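Local structure of probable adhesion protein (Pseudomonas aeruginosa PAO1, 6R3Z) at residues N22-A28 / A140-A145; P32-G37 / Y253-S257; I50-L56 / M73-K79. The protein is a periplasmic solute-binding protein that captures divalent metal ions such as ferrous iron and probably hands them to a membrane transport system. All blocks are in the same frame, centred on the assembly; numbering follows the deposited sequence.

Interaction 1 (N22-A28 / A140-A145); sequences NIVGDKA and AYTRNA
Asn144 reaches from helix 138-160 to the C-terminal end of helix 14-24, where its ND2 donates to Ile23 O at 2.9 Å. The bond is nearly straight, with an N-H...O angle of 162°. The acceptor lies in the amide plane of Asn144, yet the nitrogen approaches from above the carbonyl plane of Ile23, 47° out of it. The same ND2 also donates to a water, which in turn donates to Val24 O, so one amide nitrogen serves two successive carbonyls of the last helical turn, one directly and one through solvent. Beside this polar spot, the Tyr141 ring runs along the helix end. Tyr141 CE1 lies 3.7 Å from Val24 CA, and Val24 CG1 makes an off-centre CH-pi contact, 4.3 Å from the Tyr141 ring centroid. Ile23 meets the root of the same side chain at about a right angle, its CG2 3.8 Å from Tyr141 CB; a position anti to the backbone N turns this methyl to the tyrosine. Further out, Lys27 lays its aliphatic CE against Ala140 CB at 3.7 Å. Gly25, with positive phi, ends the helix, and Lys27 N returns to Val24 O in the turn that follows. Beyond these residues, Tyr141 OH has a weak hydrogen bond to Asp134, and Ile126, Ala127 and Leu130 of helix 116-133 pack on Ile23 and Val24. A side-chain amide hydrogen-bonded to the end of a helix here joins the first helix of one alpha/beta lobe to the long helix 138-160, which, as in other solute-binding proteins of family 9, spans the two lobes.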
loop_
_atom_site.group_PDB
_atom_site.type_symbol
_atom_site.label_atom_id
_atom_site.label_comp_id
_atom_site.label_asym_id
_atom_site.label_seq_id
_atom_site.Cartn_x
_atom_site.Cartn_y
_atom_site.Cartn_z
ATOM N N ASN A 22 14.039 -5.885 4.287
ATOM C CA ASN A 22 13.898 -6.982 5.256
ATOM C C ASN A 22 14.311 -8.331 4.672
ATOM O O ASN A 22 14.884 -9.149 5.393
ATOM C CB ASN A 22 12.509 -7.011 5.856
ATOM C CG ASN A 22 12.434 -6.050 7.016
ATOM O OD1 ASN A 22 12.862 -6.378 8.132
ATOM N ND2 ASN A 22 11.907 -4.837 6.781
ATOM N N ILE A 23 14.075 -8.537 3.365
ATOM C CA ILE A 23 14.472 -9.761 2.680
ATOM C C ILE A 23 16.024 -9.843 2.530
ATOM O O ILE A 23 16.588 -10.889 2.793
ATOM C CB ILE A 23 13.782 -9.901 1.303
ATOM C CG1 ILE A 23 12.237 -10.079 1.443
ATOM C CG2 ILE A 23 14.389 -11.067 0.492
ATOM C CD1 ILE A 23 11.462 -9.772 0.170
ATOM N N VAL A 24 16.666 -8.790 2.012
ATOM C CA VAL A 24 18.102 -8.839 1.687
ATOM C C VAL A 24 19.048 -8.474 2.829
ATOM O O VAL A 24 20.214 -8.889 2.805
ATOM C CB VAL A 24 18.427 -7.975 0.426
ATOM C CG1 VAL A 24 17.536 -8.376 -0.748
ATOM C CG2 VAL A 24 18.318 -6.470 0.715
ATOM N N GLY A 25 18.585 -7.638 3.762
ATOM C CA GLY A 25 19.442 -7.140 4.830
ATOM C C GLY A 25 20.633 -6.403 4.233
ATOM O O GLY A 25 20.481 -5.630 3.281
ATOM N N ASP A 26 21.840 -6.723 4.701
ATOM C CA ASP A 26 23.041 -6.080 4.161
ATOM C C ASP A 26 23.672 -6.847 2.974
ATOM O O ASP A 26 24.774 -6.499 2.555
ATOM C CB ASP A 26 24.061 -5.848 5.296
ATOM C CG ASP A 26 24.534 -7.115 5.995
ATOM O OD1 ASP A 26 24.504 -8.205 5.357
ATOM O OD2 ASP A 26 24.968 -7.019 7.169
ATOM N N LYS A 27 22.973 -7.869 2.415
ATOM C CA LYS A 27 23.540 -8.684 1.324
ATOM C C LYS A 27 23.362 -8.070 -0.074
ATOM O O LYS A 27 23.987 -8.530 -1.038
ATOM C CB LYS A 27 23.002 -10.114 1.379
ATOM C CG LYS A 27 23.289 -10.755 2.743
ATOM C CD LYS A 27 22.978 -12.228 2.805
ATOM C CE LYS A 27 23.429 -12.806 4.130
ATOM N NZ LYS A 27 24.906 -12.977 4.191
ATOM N N ALA A 28 22.515 -7.043 -0.183
ATOM C CA ALA A 28 22.229 -6.359 -1.452
ATOM C C ALA A 28 21.936 -4.891 -1.168
ATOM O O ALA A 28 21.748 -4.525 -0.001
ATOM C CB ALA A 28 21.024 -7.010 -2.135
ATOM N N ALA A 140 19.552 -17.253 2.546
ATOM C CA ALA A 140 19.437 -16.083 3.436
ATOM C C ALA A 140 18.154 -15.279 3.120
ATOM O O ALA A 140 17.403 -14.928 4.047
ATOM C CB ALA A 140 20.660 -15.195 3.303
ATOM N N TYR A 141 17.874 -15.038 1.818
ATOM C CA TYR A 141 16.664 -14.317 1.407
ATOM C C TYR A 141 15.396 -15.051 1.873
ATOM O O TYR A 141 14.471 -14.422 2.383
ATOM C CB TYR A 141 16.625 -14.053 -0.117
ATOM C CG TYR A 141 17.775 -13.224 -0.675
ATOM C CD1 TYR A 141 18.520 -12.373 0.147
ATOM C CD2 TYR A 141 18.092 -13.264 -2.031
ATOM C CE1 TYR A 141 19.546 -11.574 -0.377
ATOM C CE2 TYR A 141 19.130 -12.493 -2.561
ATOM C CZ TYR A 141 19.843 -11.640 -1.735
ATOM O OH TYR A 141 20.895 -10.935 -2.262
ATOM N N THR A 142 15.379 -16.379 1.734
ATOM C CA THR A 142 14.257 -17.221 2.155
ATOM C C THR A 142 14.081 -17.139 3.668
ATOM O O THR A 142 12.956 -16.925 4.139
ATOM C CB THR A 142 14.441 -18.660 1.621
ATOM O OG1 THR A 142 14.403 -18.592 0.189
ATOM C CG2 THR A 142 13.349 -19.622 2.112
ATOM N N ARG A 143 15.189 -17.294 4.419
ATOM C CA ARG A 143 15.180 -17.233 5.886
ATOM C C ARG A 143 14.632 -15.870 6.374
ATOM O O ARG A 143 13.742 -15.826 7.232
ATOM C CB ARG A 143 16.590 -17.478 6.419
ATOM C CG ARG A 143 16.683 -17.654 7.923
ATOM C CD ARG A 143 18.083 -18.124 8.321
ATOM N NE ARG A 143 19.130 -17.186 7.899
ATOM C CZ ARG A 143 20.128 -17.485 7.069
ATOM N NH1 ARG A 143 20.248 -18.713 6.575
ATOM N NH2 ARG A 143 21.020 -16.562 6.738
ATOM N N ASN A 144 15.137 -14.772 5.777
ATOM C CA ASN A 144 14.736 -13.408 6.129
ATOM C C ASN A 144 13.265 -13.161 5.792
ATOM O O ASN A 144 12.552 -12.556 6.601
ATOM C CB ASN A 144 15.634 -12.392 5.430
ATOM C CG ASN A 144 17.071 -12.378 5.926
ATOM O OD1 ASN A 144 17.414 -12.894 7.010
ATOM N ND2 ASN A 144 17.954 -11.791 5.137
ATOM N N ALA A 145 12.798 -13.659 4.622
ATOM C CA ALA A 145 11.403 -13.497 4.242
ATOM C C ALA A 145 10.496 -14.211 5.272
ATOM O O ALA A 145 9.497 -13.629 5.707
ATOM C CB ALA A 145 11.160 -14.033 2.837
HETATM O O HOH W 1 20.671 -10.777 5.106
#

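Interaction 2 (P32-G37 / Y253-S257); sequences PLIPAG and YGDYS
Tyr256 OH donates to Ile34 O at 2.8 Å and also accepts from a water at 2.9 Å. That water in turn accepts from Ile34 N, so the hydroxyl addresses both backbone polar atoms of one residue. The contact joins two loops of the metal-binding alpha/beta fold: 32-37 follows edge strand 29-32 of one lobe's parallel sheet, and 253-257 follows strand 244-248 of the other on its way to helix 260-277. The phenol's approach to Ile34 O is off the carbonyl plane, 39° out of it, with a C=O...O angle of 140°. Pro32 covers one face of the ring toward its rim; its CB is 3.8 Å from the Tyr256 centroid, a CH-pi contact 25° off the normal. Ile34 O instead meets the ring at its edge, so the ring is held both by its face and by its hydroxyl. His14 stacks on Tyr256 and also donates from NE2 to Gly254 O, tying the second loop to the first lobe. Ile34 lies about 9 Å, side chain to side chain, from the metal ligands His41 and His66. At the surface end, Ala36 CB sits 3.8 Å from Tyr256 CE2 and 3.2 Å from Gly254 O.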
loop_
_atom_site.group_PDB
_atom_site.type_symbol
_atom_site.label_atom_id
_atom_site.label_comp_id
_atom_site.label_asym_id
_atom_site.label_seq_id
_atom_site.Cartn_x
_atom_site.Cartn_y
_atom_site.Cartn_z
ATOM N N PRO A 32 15.609 3.262 -4.266
ATOM C CA PRO A 32 14.308 3.804 -4.696
ATOM C C PRO A 32 14.436 4.456 -6.070
ATOM O O PRO A 32 15.440 5.132 -6.349
ATOM C CB PRO A 32 13.982 4.855 -3.627
ATOM C CG PRO A 32 14.882 4.510 -2.466
ATOM C CD PRO A 32 16.131 4.012 -3.113
ATOM N N LEU A 33 13.446 4.203 -6.936
ATOM C CA LEU A 33 13.437 4.759 -8.288
ATOM C C LEU A 33 13.098 6.230 -8.272
ATOM O O LEU A 33 13.503 6.968 -9.182
ATOM C CB LEU A 33 12.461 4.003 -9.181
ATOM C CG LEU A 33 13.095 3.036 -10.191
ATOM C CD1 LEU A 33 13.813 1.873 -9.479
ATOM C CD2 LEU A 33 12.026 2.459 -11.123
ATOM N N ILE A 34 12.304 6.647 -7.283
ATOM C CA ILE A 34 11.887 8.054 -7.171
ATOM C C ILE A 34 12.233 8.598 -5.771
ATOM O O ILE A 34 12.222 7.823 -4.806
ATOM C CB ILE A 34 10.402 8.289 -7.602
ATOM C CG1 ILE A 34 9.373 7.835 -6.541
ATOM C CG2 ILE A 34 10.116 7.643 -8.967
ATOM C CD1 ILE A 34 7.852 8.147 -6.899
ATOM N N PRO A 35 12.554 9.903 -5.631
ATOM C CA PRO A 35 12.932 10.424 -4.301
ATOM C C PRO A 35 11.798 10.381 -3.277
ATOM O O PRO A 35 10.614 10.321 -3.629
ATOM C CB PRO A 35 13.349 11.876 -4.585
ATOM C CG PRO A 35 13.628 11.927 -6.044
ATOM C CD PRO A 35 12.681 10.950 -6.670
ATOM N N ALA A 36 12.180 10.391 -1.996
ATOM C CA ALA A 36 11.249 10.438 -0.882
ATOM C C ALA A 36 10.590 11.841 -0.886
ATOM O O ALA A 36 11.201 12.816 -1.334
ATOM C CB ALA A 36 12.004 10.207 0.427
ATOM N N GLY A 37 9.356 11.917 -0.419
ATOM C CA GLY A 37 8.627 13.180 -0.366
ATOM C C GLY A 37 7.719 13.432 -1.555
ATOM O O GLY A 37 6.780 14.224 -1.450
ATOM N N TYR A 253 4.428 8.576 2.421
ATOM C CA TYR A 253 4.992 9.888 2.779
ATOM C C TYR A 253 6.336 9.811 3.499
ATOM O O TYR A 253 6.465 9.042 4.433
ATOM C CB TYR A 253 3.980 10.624 3.686
ATOM C CG TYR A 253 4.326 12.073 3.930
ATOM C CD1 TYR A 253 3.953 13.059 3.023
ATOM C CD2 TYR A 253 5.043 12.461 5.061
ATOM C CE1 TYR A 253 4.288 14.399 3.229
ATOM C CE2 TYR A 253 5.390 13.795 5.275
ATOM C CZ TYR A 253 5.012 14.761 4.354
ATOM O OH TYR A 253 5.314 16.088 4.560
ATOM N N GLY A 254 7.280 10.680 3.139
ATOM C CA GLY A 254 8.535 10.776 3.879
ATOM C C GLY A 254 9.631 9.824 3.467
ATOM O O GLY A 254 9.590 9.298 2.361
ATOM N N ASP A 255 10.651 9.659 4.326
ATOM C CA ASP A 255 11.824 8.812 4.068
ATOM C C ASP A 255 11.503 7.328 3.877
ATOM O O ASP A 255 10.557 6.802 4.474
ATOM C CB ASP A 255 12.869 8.928 5.195
ATOM C CG ASP A 255 13.445 10.314 5.483
ATOM O OD1 ASP A 255 13.274 11.227 4.634
ATOM O OD2 ASP A 255 14.060 10.485 6.556
ATOM N N TYR A 256 12.348 6.646 3.092
ATOM C CA TYR A 256 12.248 5.201 2.945
ATOM C C TYR A 256 12.985 4.601 4.143
ATOM O O TYR A 256 13.997 5.148 4.585
ATOM C CB TYR A 256 12.931 4.730 1.665
ATOM C CG TYR A 256 12.265 5.256 0.418
ATOM C CD1 TYR A 256 11.102 4.669 -0.075
ATOM C CD2 TYR A 256 12.793 6.344 -0.270
ATOM C CE1 TYR A 256 10.478 5.153 -1.223
ATOM C CE2 TYR A 256 12.179 6.840 -1.418
ATOM C CZ TYR A 256 11.032 6.223 -1.904
ATOM O OH TYR A 256 10.446 6.651 -3.062
ATOM N N SER A 257 12.460 3.503 4.697
ATOM C CA SER A 257 13.080 2.826 5.833
ATOM C C SER A 257 12.599 1.401 5.869
ATOM O O SER A 257 11.466 1.114 5.456
ATOM C CB SER A 257 12.769 3.534 7.156
ATOM O OG SER A 257 11.510 3.186 7.711
HETATM O O HOH W 2 10.895 4.842 -5.310
#

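Interaction 3 (I50-L56 / M73-K79); sequences IKRIGTL and MIASSEK
Two successive helix ends of an alpha/beta lobe, 47-53 and 68-76, are fastened here on one flank of its parallel sheet, away from the metal site. In the apolar part, Ile53 CD1 pushes against Met73 CB at 3.6 Å, the two side chains crossing at about a right angle, and also touches Ile74 CG1. Ile50 lies across Met73, and its CG2 reaches beyond it to the backbone of the helix end, 3.5 Å from Ser76 O. Ser77 closes that end: its OG accepts from Lys79 N, which makes an ST turn, and donates to Ile74 O, while Ile53 CG2 rests against Ser77 OG. With OG between backbone N and carbonyl carbon (chi1 76°), Ser77 can face back to Ile74 and forward to Lys79 at once. A water links the two backbones at the rim, accepting from Glu78 N at 2.9 Å and lying 3.0 Å from Ile50 O. Close by, Lys51 and Glu78 carry opposite charges, but Lys51 NZ and Glu78 OE2 are 5.3 Å apart and make no direct pair. The other polar tie belongs to Lys79, whose extended chain runs alongside the type I turn 53-56. Lys79 NZ donates weakly to Gly54 O at 3.4 Å, and the stronger bond goes from Lys79 NZ to Leu56 O at 2.8 Å, with the nitrogen tilted 28° from the carbonyl plane of Leu56.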
loop_
_atom_site.group_PDB
_atom_site.type_symbol
_atom_site.label_atom_id
_atom_site.label_comp_id
_atom_site.label_asym_id
_atom_site.label_seq_id
_atom_site.Cartn_x
_atom_site.Cartn_y
_atom_site.Cartn_z
ATOM N N ILE A 50 15.482 8.338 -14.319
ATOM C CA ILE A 50 15.628 7.366 -15.406
ATOM C C ILE A 50 17.100 6.934 -15.514
ATOM O O ILE A 50 17.373 5.741 -15.692
ATOM C CB ILE A 50 15.060 7.936 -16.734
ATOM C CG1 ILE A 50 13.526 8.107 -16.630
ATOM C CG2 ILE A 50 15.447 7.061 -17.944
ATOM C CD1 ILE A 50 12.897 9.034 -17.698
ATOM N N LYS A 51 18.042 7.900 -15.343
ATOM C CA LYS A 51 19.490 7.642 -15.399
ATOM C C LYS A 51 19.895 6.558 -14.395
ATOM O O LYS A 51 20.699 5.696 -14.737
ATOM C CB LYS A 51 20.293 8.942 -15.151
ATOM C CG LYS A 51 21.808 8.801 -15.319
ATOM C CD LYS A 51 22.249 8.519 -16.762
ATOM C CE LYS A 51 23.740 8.309 -16.883
ATOM N NZ LYS A 51 24.510 9.548 -16.585
ATOM N N ARG A 52 19.309 6.597 -13.180
ATOM C CA ARG A 52 19.592 5.672 -12.065
ATOM C C ARG A 52 19.356 4.198 -12.383
ATOM O O ARG A 52 20.068 3.334 -11.857
ATOM C CB ARG A 52 18.778 6.068 -10.833
ATOM C CG ARG A 52 19.494 7.080 -9.968
ATOM C CD ARG A 52 19.108 6.930 -8.507
ATOM N NE ARG A 52 17.777 7.474 -8.230
ATOM C CZ ARG A 52 17.527 8.753 -7.961
ATOM N NH1 ARG A 52 18.515 9.641 -7.937
ATOM N NH2 ARG A 52 16.290 9.152 -7.708
ATOM N N ILE A 53 18.367 3.913 -13.246
ATOM C CA ILE A 53 18.008 2.547 -13.655
ATOM C C ILE A 53 19.207 1.830 -14.315
ATOM O O ILE A 53 19.407 0.641 -14.073
ATOM C CB ILE A 53 16.704 2.538 -14.503
ATOM C CG1 ILE A 53 15.510 2.959 -13.613
ATOM C CG2 ILE A 53 16.443 1.163 -15.155
ATOM C CD1 ILE A 53 14.237 3.326 -14.326
ATOM N N GLY A 54 20.022 2.576 -15.062
ATOM C CA GLY A 54 21.232 2.058 -15.701
ATOM C C GLY A 54 22.257 1.439 -14.761
ATOM O O GLY A 54 23.096 0.664 -15.214
ATOM N N THR A 55 22.177 1.738 -13.438
ATOM C CA THR A 55 23.102 1.204 -12.428
ATOM C C THR A 55 22.503 -0.009 -11.657
ATOM O O THR A 55 23.165 -0.569 -10.775
ATOM C CB THR A 55 23.573 2.327 -11.462
ATOM O OG1 THR A 55 22.527 2.646 -10.538
ATOM C CG2 THR A 55 24.044 3.602 -12.194
ATOM N N LEU A 56 21.267 -0.407 -11.994
ATOM C CA LEU A 56 20.552 -1.498 -11.314
ATOM C C LEU A 56 20.665 -2.847 -12.002
ATOM O O LEU A 56 20.957 -2.909 -13.195
ATOM C CB LEU A 56 19.060 -1.137 -11.119
ATOM C CG LEU A 56 18.724 0.226 -10.510
ATOM C CD1 LEU A 56 17.230 0.434 -10.451
ATOM C CD2 LEU A 56 19.320 0.376 -9.143
ATOM N N MET A 73 9.663 4.535 -17.127
ATOM C CA MET A 73 11.040 4.902 -16.787
ATOM C C MET A 73 12.017 3.850 -17.318
ATOM O O MET A 73 13.042 4.222 -17.892
ATOM C CB MET A 73 11.216 5.058 -15.265
ATOM C CG MET A 73 10.523 6.267 -14.671
ATOM S SD MET A 73 10.549 6.170 -12.856
ATOM C CE MET A 73 12.307 6.448 -12.513
ATOM N N ILE A 74 11.701 2.534 -17.123
ATOM C CA ILE A 74 12.547 1.423 -17.599
ATOM C C ILE A 74 12.670 1.462 -19.141
ATOM O O ILE A 74 13.774 1.302 -19.680
ATOM C CB ILE A 74 12.009 0.060 -17.075
ATOM C CG1 ILE A 74 12.242 -0.037 -15.541
ATOM C CG2 ILE A 74 12.653 -1.141 -17.822
ATOM C CD1 ILE A 74 11.424 -1.127 -14.815
ATOM N N ALA A 75 11.534 1.696 -19.831
ATOM C CA ALA A 75 11.478 1.760 -21.298
ATOM C C ALA A 75 12.360 2.885 -21.869
ATOM O O ALA A 75 12.933 2.726 -22.955
ATOM C CB ALA A 75 10.028 1.942 -21.746
ATOM N N SER A 76 12.485 3.999 -21.113
ATOM C CA SER A 76 13.256 5.207 -21.457
ATOM C C SER A 76 14.724 5.160 -21.001
ATOM O O SER A 76 15.501 6.055 -21.345
ATOM C CB SER A 76 12.576 6.445 -20.868
ATOM O OG SER A 76 11.255 6.612 -21.356
ATOM N N SER A 77 15.099 4.129 -20.219
ATOM C CA SER A 77 16.440 3.998 -19.653
ATOM C C SER A 77 17.447 3.323 -20.579
ATOM O O SER A 77 17.098 2.873 -21.664
ATOM C CB SER A 77 16.365 3.229 -18.334
ATOM O OG SER A 77 16.185 1.852 -18.622
ATOM N N GLU A 78 18.682 3.168 -20.070
ATOM C CA GLU A 78 19.808 2.509 -20.723
ATOM C C GLU A 78 19.643 0.984 -20.651
ATOM O O GLU A 78 20.308 0.267 -21.409
ATOM C CB GLU A 78 21.135 2.941 -20.059
ATOM C CG GLU A 78 21.510 4.390 -20.342
ATOM C CD GLU A 78 22.610 4.976 -19.470
ATOM O OE1 GLU A 78 23.624 5.446 -20.035
ATOM O OE2 GLU A 78 22.454 4.978 -18.226
ATOM N N LYS A 79 18.739 0.494 -19.755
ATOM C CA LYS A 79 18.476 -0.938 -19.566
ATOM C C LYS A 79 16.986 -1.261 -19.746
ATOM O O LYS A 79 16.352 -1.690 -18.778
ATOM C CB LYS A 79 18.986 -1.420 -18.187
ATOM C CG LYS A 79 20.487 -1.642 -18.126
ATOM C CD LYS A 79 20.905 -2.152 -16.747
ATOM C CE LYS A 79 22.402 -2.258 -16.624
ATOM N NZ LYS A 79 22.813 -2.689 -15.263
HETATM O O HOH W 3 19.396 4.582 -17.648
#

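Interaction 1 is mostly buried, interaction 3 partly so, and interaction 2 is a surface contact. Interactions 1 and 3 both join helix ends away from the metal, about 24 Å apart between centres: one binds helix 14-24 to the long helix 138-160 through an amide and a tyrosine ring, the other binds two neighbouring helices through aliphatic packing and a lysine. Interaction 2 joins loops from the two lobes, lies closer to the nickel ion, and relies on a phenol. Strand 29-32 leads from segment 22-28 into segment 32-37, whose first residue is its last. Interactions 2 and 3 touch directly, Leu33 packing its CD1 on Leu56 CD1 at 3.8 Å.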